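Local coordinates for DNA/RNA-binding protein Alba (Thermoplasma volcanium, PDB 4Z9E) that probably binds double-stranded DNA tightly without sequence specificity and takes part in compacting it, as a histone-like Alba protein, at residues 5-10 against 15-20; 22-25 against 31-34. One frame throughout, in Å; residues are numbered along the deposited sequence.

Interaction 1. Residues 5-10 against 15-20; sequences NIIFVG and MNYVLA
Tyr17 carries most of this contact, its ring reaching from helix 15-20 to the chain that leaves strand 6-8. The evidence for a CH-pi interaction is direct: Val9 CA stands 4.1 Å from the centroid of the Tyr17 ring, 16° off the ring normal, so the backbone of Val9 lies over one face. The Val9 side chain adds its two methyls. With CG1 anti to the backbone N (chi1 169°), this rotation puts both branches within about 4.1 Å of the ring, Val9 CG1 by Tyr17 CD2 and CE2, and Val9 CG2 by Tyr17 CG.

Apolar contacts continue down the helix. Ile7, whose side chain starts toward the helix, divides its branches: CG2 touches Tyr17 CD1 at 4.0 Å, while CD1 extends a turn further to Ala20, 4.2 Å from its CB. Ile7 CD1 also lies 3.9 Å from Ala20 C.

Polar atoms gather at the phenol end. Tyr17 OH lies 3.0 Å from Gly10 N, and it is hydrogen-bonded to the backbone N of Lys12, which ties the ring to the turn leading into the helix. Gly10 O in turn accepts a hydrogen bond from Lys43 NZ of helix 41-55.

Strand and helix axes run nearly antiparallel, at 176° and 9.5 Å apart. This is the first half of a beta-alpha-beta crossover of the Alba fold, in which helix 14-25 packs on a face of the sheet and connects parallel strands 6-8 and 31-37 along the chain.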
# COMPACT_ATOMS: atom_id res chain seq x y z
N ASN A 5 -11.74 -13.89 10.23
CA ASN A 5 -10.33 -14.07 9.75
C ASN A 5 -9.77 -12.81 9.04
O ASN A 5 -8.64 -12.78 8.48
CB ASN A 5 -10.21 -15.34 8.85
CG ASN A 5 -8.75 -15.75 8.62
OD1 ASN A 5 -7.85 -15.35 9.36
ND2 ASN A 5 -8.52 -16.55 7.57
N ILE A 6 -10.58 -11.75 9.09
CA ILE A 6 -10.24 -10.50 8.45
C ILE A 6 -10.04 -9.42 9.50
O ILE A 6 -10.84 -9.27 10.42
CB ILE A 6 -11.32 -10.10 7.43
CG1 ILE A 6 -11.34 -11.12 6.28
CG2 ILE A 6 -11.07 -8.69 6.91
CD1 ILE A 6 -12.38 -10.87 5.21
N ILE A 7 -8.94 -8.69 9.36
CA ILE A 7 -8.61 -7.63 10.29
C ILE A 7 -8.76 -6.28 9.59
O ILE A 7 -7.98 -5.94 8.70
CB ILE A 7 -7.21 -7.88 10.91
CG1 ILE A 7 -7.27 -9.13 11.80
CG2 ILE A 7 -6.73 -6.69 11.74
CD1 ILE A 7 -6.00 -9.95 11.84
N PHE A 8 -9.80 -5.54 9.97
CA PHE A 8 -10.00 -4.20 9.44
C PHE A 8 -9.17 -3.22 10.23
O PHE A 8 -9.44 -2.95 11.40
CB PHE A 8 -11.47 -3.80 9.50
CG PHE A 8 -12.34 -4.59 8.58
CD1 PHE A 8 -12.50 -4.19 7.24
CD2 PHE A 8 -12.98 -5.76 9.02
CE1 PHE A 8 -13.30 -4.92 6.38
CE2 PHE A 8 -13.78 -6.50 8.15
CZ PHE A 8 -13.93 -6.08 6.83
N VAL A 9 -8.15 -2.65 9.59
CA VAL A 9 -7.26 -1.78 10.31
C VAL A 9 -7.84 -0.39 10.34
O VAL A 9 -8.03 0.21 9.31
CB VAL A 9 -5.85 -1.78 9.70
CG1 VAL A 9 -5.01 -0.66 10.30
CG2 VAL A 9 -5.21 -3.13 9.95
N GLY A 10 -8.12 0.10 11.55
CA GLY A 10 -8.67 1.44 11.75
C GLY A 10 -7.82 2.33 12.66
O GLY A 10 -6.60 2.44 12.48
N MET A 15 -0.24 -1.76 17.42
CA MET A 15 0.09 -3.03 18.05
C MET A 15 -1.16 -3.85 18.36
O MET A 15 -1.08 -5.07 18.36
CB MET A 15 0.92 -2.82 19.30
CG MET A 15 2.33 -2.28 19.01
SD MET A 15 3.29 -3.36 17.93
CE MET A 15 4.95 -2.93 18.43
N ASN A 16 -2.30 -3.20 18.58
CA ASN A 16 -3.58 -3.94 18.66
C ASN A 16 -3.79 -4.84 17.47
O ASN A 16 -4.17 -6.00 17.62
CB ASN A 16 -4.78 -3.00 18.79
CG ASN A 16 -4.83 -2.34 20.13
OD1 ASN A 16 -5.34 -2.91 21.09
ND2 ASN A 16 -4.20 -1.18 20.23
N TYR A 17 -3.52 -4.29 16.29
CA TYR A 17 -3.75 -5.03 15.08
C TYR A 17 -2.70 -6.11 14.91
O TYR A 17 -3.01 -7.20 14.42
CB TYR A 17 -3.86 -4.08 13.90
CG TYR A 17 -4.98 -3.07 14.06
CD1 TYR A 17 -6.32 -3.47 14.03
CD2 TYR A 17 -4.71 -1.72 14.26
CE1 TYR A 17 -7.35 -2.54 14.20
CE2 TYR A 17 -5.73 -0.79 14.42
CZ TYR A 17 -7.04 -1.19 14.39
OH TYR A 17 -8.03 -0.23 14.53
N VAL A 18 -1.47 -5.83 15.34
CA VAL A 18 -0.41 -6.83 15.26
C VAL A 18 -0.79 -8.00 16.17
O VAL A 18 -0.59 -9.18 15.83
CB VAL A 18 0.95 -6.24 15.66
CG1 VAL A 18 2.03 -7.33 15.70
CG2 VAL A 18 1.37 -5.14 14.71
N LEU A 19 -1.37 -7.68 17.33
CA LEU A 19 -1.82 -8.67 18.29
C LEU A 19 -2.93 -9.54 17.72
O LEU A 19 -2.89 -10.78 17.85
CB LEU A 19 -2.27 -7.98 19.58
CG LEU A 19 -2.61 -8.88 20.79
CD1 LEU A 19 -1.45 -9.79 21.20
CD2 LEU A 19 -3.04 -8.01 21.96
N ALA A 20 -3.93 -8.90 17.10
CA ALA A 20 -5.02 -9.61 16.44
C ALA A 20 -4.51 -10.62 15.42
O ALA A 20 -5.03 -11.74 15.32
CB ALA A 20 -5.92 -8.60 15.77

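Interaction 2. Residues 22-25 against 31-34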
# COMPACT_ATOMS: atom_id res chain seq x y z
N VAL A 22 -1.36 -11.98 15.38
CA VAL A 22 -0.63 -13.06 16.06
C VAL A 22 -1.59 -14.03 16.73
O VAL A 22 -1.51 -15.24 16.53
CB VAL A 22 0.43 -12.52 17.05
CG1 VAL A 22 1.00 -13.66 17.88
CG2 VAL A 22 1.54 -11.82 16.28
N THR A 23 -2.51 -13.51 17.52
CA THR A 23 -3.57 -14.33 18.12
C THR A 23 -4.14 -15.34 17.16
O THR A 23 -4.24 -16.53 17.47
CB THR A 23 -4.72 -13.44 18.60
OG1 THR A 23 -4.19 -12.44 19.46
CG2 THR A 23 -5.76 -14.25 19.37
N GLN A 24 -4.52 -14.87 15.98
CA GLN A 24 -5.20 -15.72 15.03
C GLN A 24 -4.31 -16.77 14.38
O GLN A 24 -4.78 -17.86 14.10
CB GLN A 24 -5.99 -14.88 14.03
CG GLN A 24 -7.16 -14.20 14.74
CD GLN A 24 -8.03 -13.37 13.84
OE1 GLN A 24 -8.03 -13.55 12.62
NE2 GLN A 24 -8.79 -12.45 14.44
N PHE A 25 -3.03 -16.46 14.19
CA PHE A 25 -2.06 -17.48 13.75
C PHE A 25 -1.86 -18.60 14.79
O PHE A 25 -1.62 -19.75 14.43
CB PHE A 25 -0.70 -16.86 13.45
CG PHE A 25 -0.53 -16.42 12.03
CD1 PHE A 25 -0.76 -17.30 10.98
CD2 PHE A 25 -0.10 -15.13 11.74
CE1 PHE A 25 -0.60 -16.89 9.67
CE2 PHE A 25 0.06 -14.72 10.44
CZ PHE A 25 -0.19 -15.60 9.41
N LYS A 31 -4.33 -18.58 6.76
CA LYS A 31 -4.32 -17.29 6.06
C LYS A 31 -4.88 -16.20 6.96
O LYS A 31 -5.87 -16.42 7.65
CB LYS A 31 -5.24 -17.33 4.83
CG LYS A 31 -4.82 -18.25 3.69
CD LYS A 31 -3.51 -17.82 3.04
CE LYS A 31 -3.14 -18.71 1.86
NZ LYS A 31 -2.45 -19.97 2.30
N ILE A 32 -4.26 -15.02 6.94
CA ILE A 32 -4.85 -13.82 7.53
C ILE A 32 -4.91 -12.70 6.48
O ILE A 32 -3.97 -12.54 5.68
CB ILE A 32 -4.12 -13.37 8.80
CG1 ILE A 32 -4.55 -14.24 9.98
CG2 ILE A 32 -4.42 -11.92 9.16
CD1 ILE A 32 -3.73 -15.51 10.12
N ILE A 33 -6.03 -11.98 6.48
CA ILE A 33 -6.28 -10.86 5.61
C ILE A 33 -6.27 -9.57 6.41
O ILE A 33 -7.07 -9.38 7.33
CB ILE A 33 -7.70 -10.94 4.99
CG1 ILE A 33 -7.96 -12.29 4.29
CG2 ILE A 33 -7.97 -9.71 4.12
CD1 ILE A 33 -7.37 -12.43 2.90
N ILE A 34 -5.40 -8.65 6.02
CA ILE A 34 -5.43 -7.32 6.59
C ILE A 34 -6.01 -6.36 5.54
O ILE A 34 -5.58 -6.37 4.38
CB ILE A 34 -4.01 -6.87 6.98
CG1 ILE A 34 -3.41 -7.86 7.98
CG2 ILE A 34 -4.04 -5.45 7.54
CD1 ILE A 34 -1.89 -7.89 7.97
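An apolar helix-to-sheet contact built on a CH-pi interaction joins the C-terminal turn of helix 14-25 to the beginning of strand 31-37. Its centre is the Phe25 ring, with the Ile32 CD1 methyl lying over one face. The geometry supports that reading: Ile32 CD1 is 3.5 Å from the ring centroid and 12° off the normal, and all six ring carbons lie within a narrow range of distances from it. The methyl therefore sits over the middle of the ring, with Phe25 CE1 slightly the closest at 3.5 Å.

Both side chains contribute to this fit. Ile32 points from the strand toward the helix and places CG1 beside its backbone N (chi1 -79°), and a chi2 of 87° then swings CD1 onto the ring. Phe25 leaves the helix more obliquely, but its ring comes nearer to the strand than its first bond suggests.

Gln24 adds a smaller contact, its CB meeting Ile32 CG1 at 4.3 Å. The aliphatic base of Gln24 thus borders the same isoleucine that Phe25 covers, and no hydrogen bond links the two segments.

Around this pair, Ile32 also touches Ile7 of the adjoining parallel strand 6-8, and its backbone is hydrogen-bonded to Leu87 of antiparallel strand 80-88. Farther along, Ile34 packs on Ala44 and Ala48 of helix 41-55, so strand 31-37 meets both helices on one side of the sheet.

In the fold
Interactions 1 and 2 are successive halves of one beta-alpha-beta unit: helix 14-25 meets strand 6-8 first and strand 31-37 second, and the contact centres are 8 Å apart. The two parallel strands join them directly. Ile7 N lies 2.8 Å from Ile33 O, a probable hydrogen bond between the strands, and the Asn5 side chain makes a probable hydrogen bond to the Lys31 carbonyl oxygen, ND2 to O 2.7 Å. Apolar packing also bridges the contacts, with Val9 CG2 lying 3.5 Å from Ile34 CG2. Ile7 and Ile32 are the residues each strand turns toward helix 14-25. Both are partly buried contacts of one chain, which no other chain of the assembly touches.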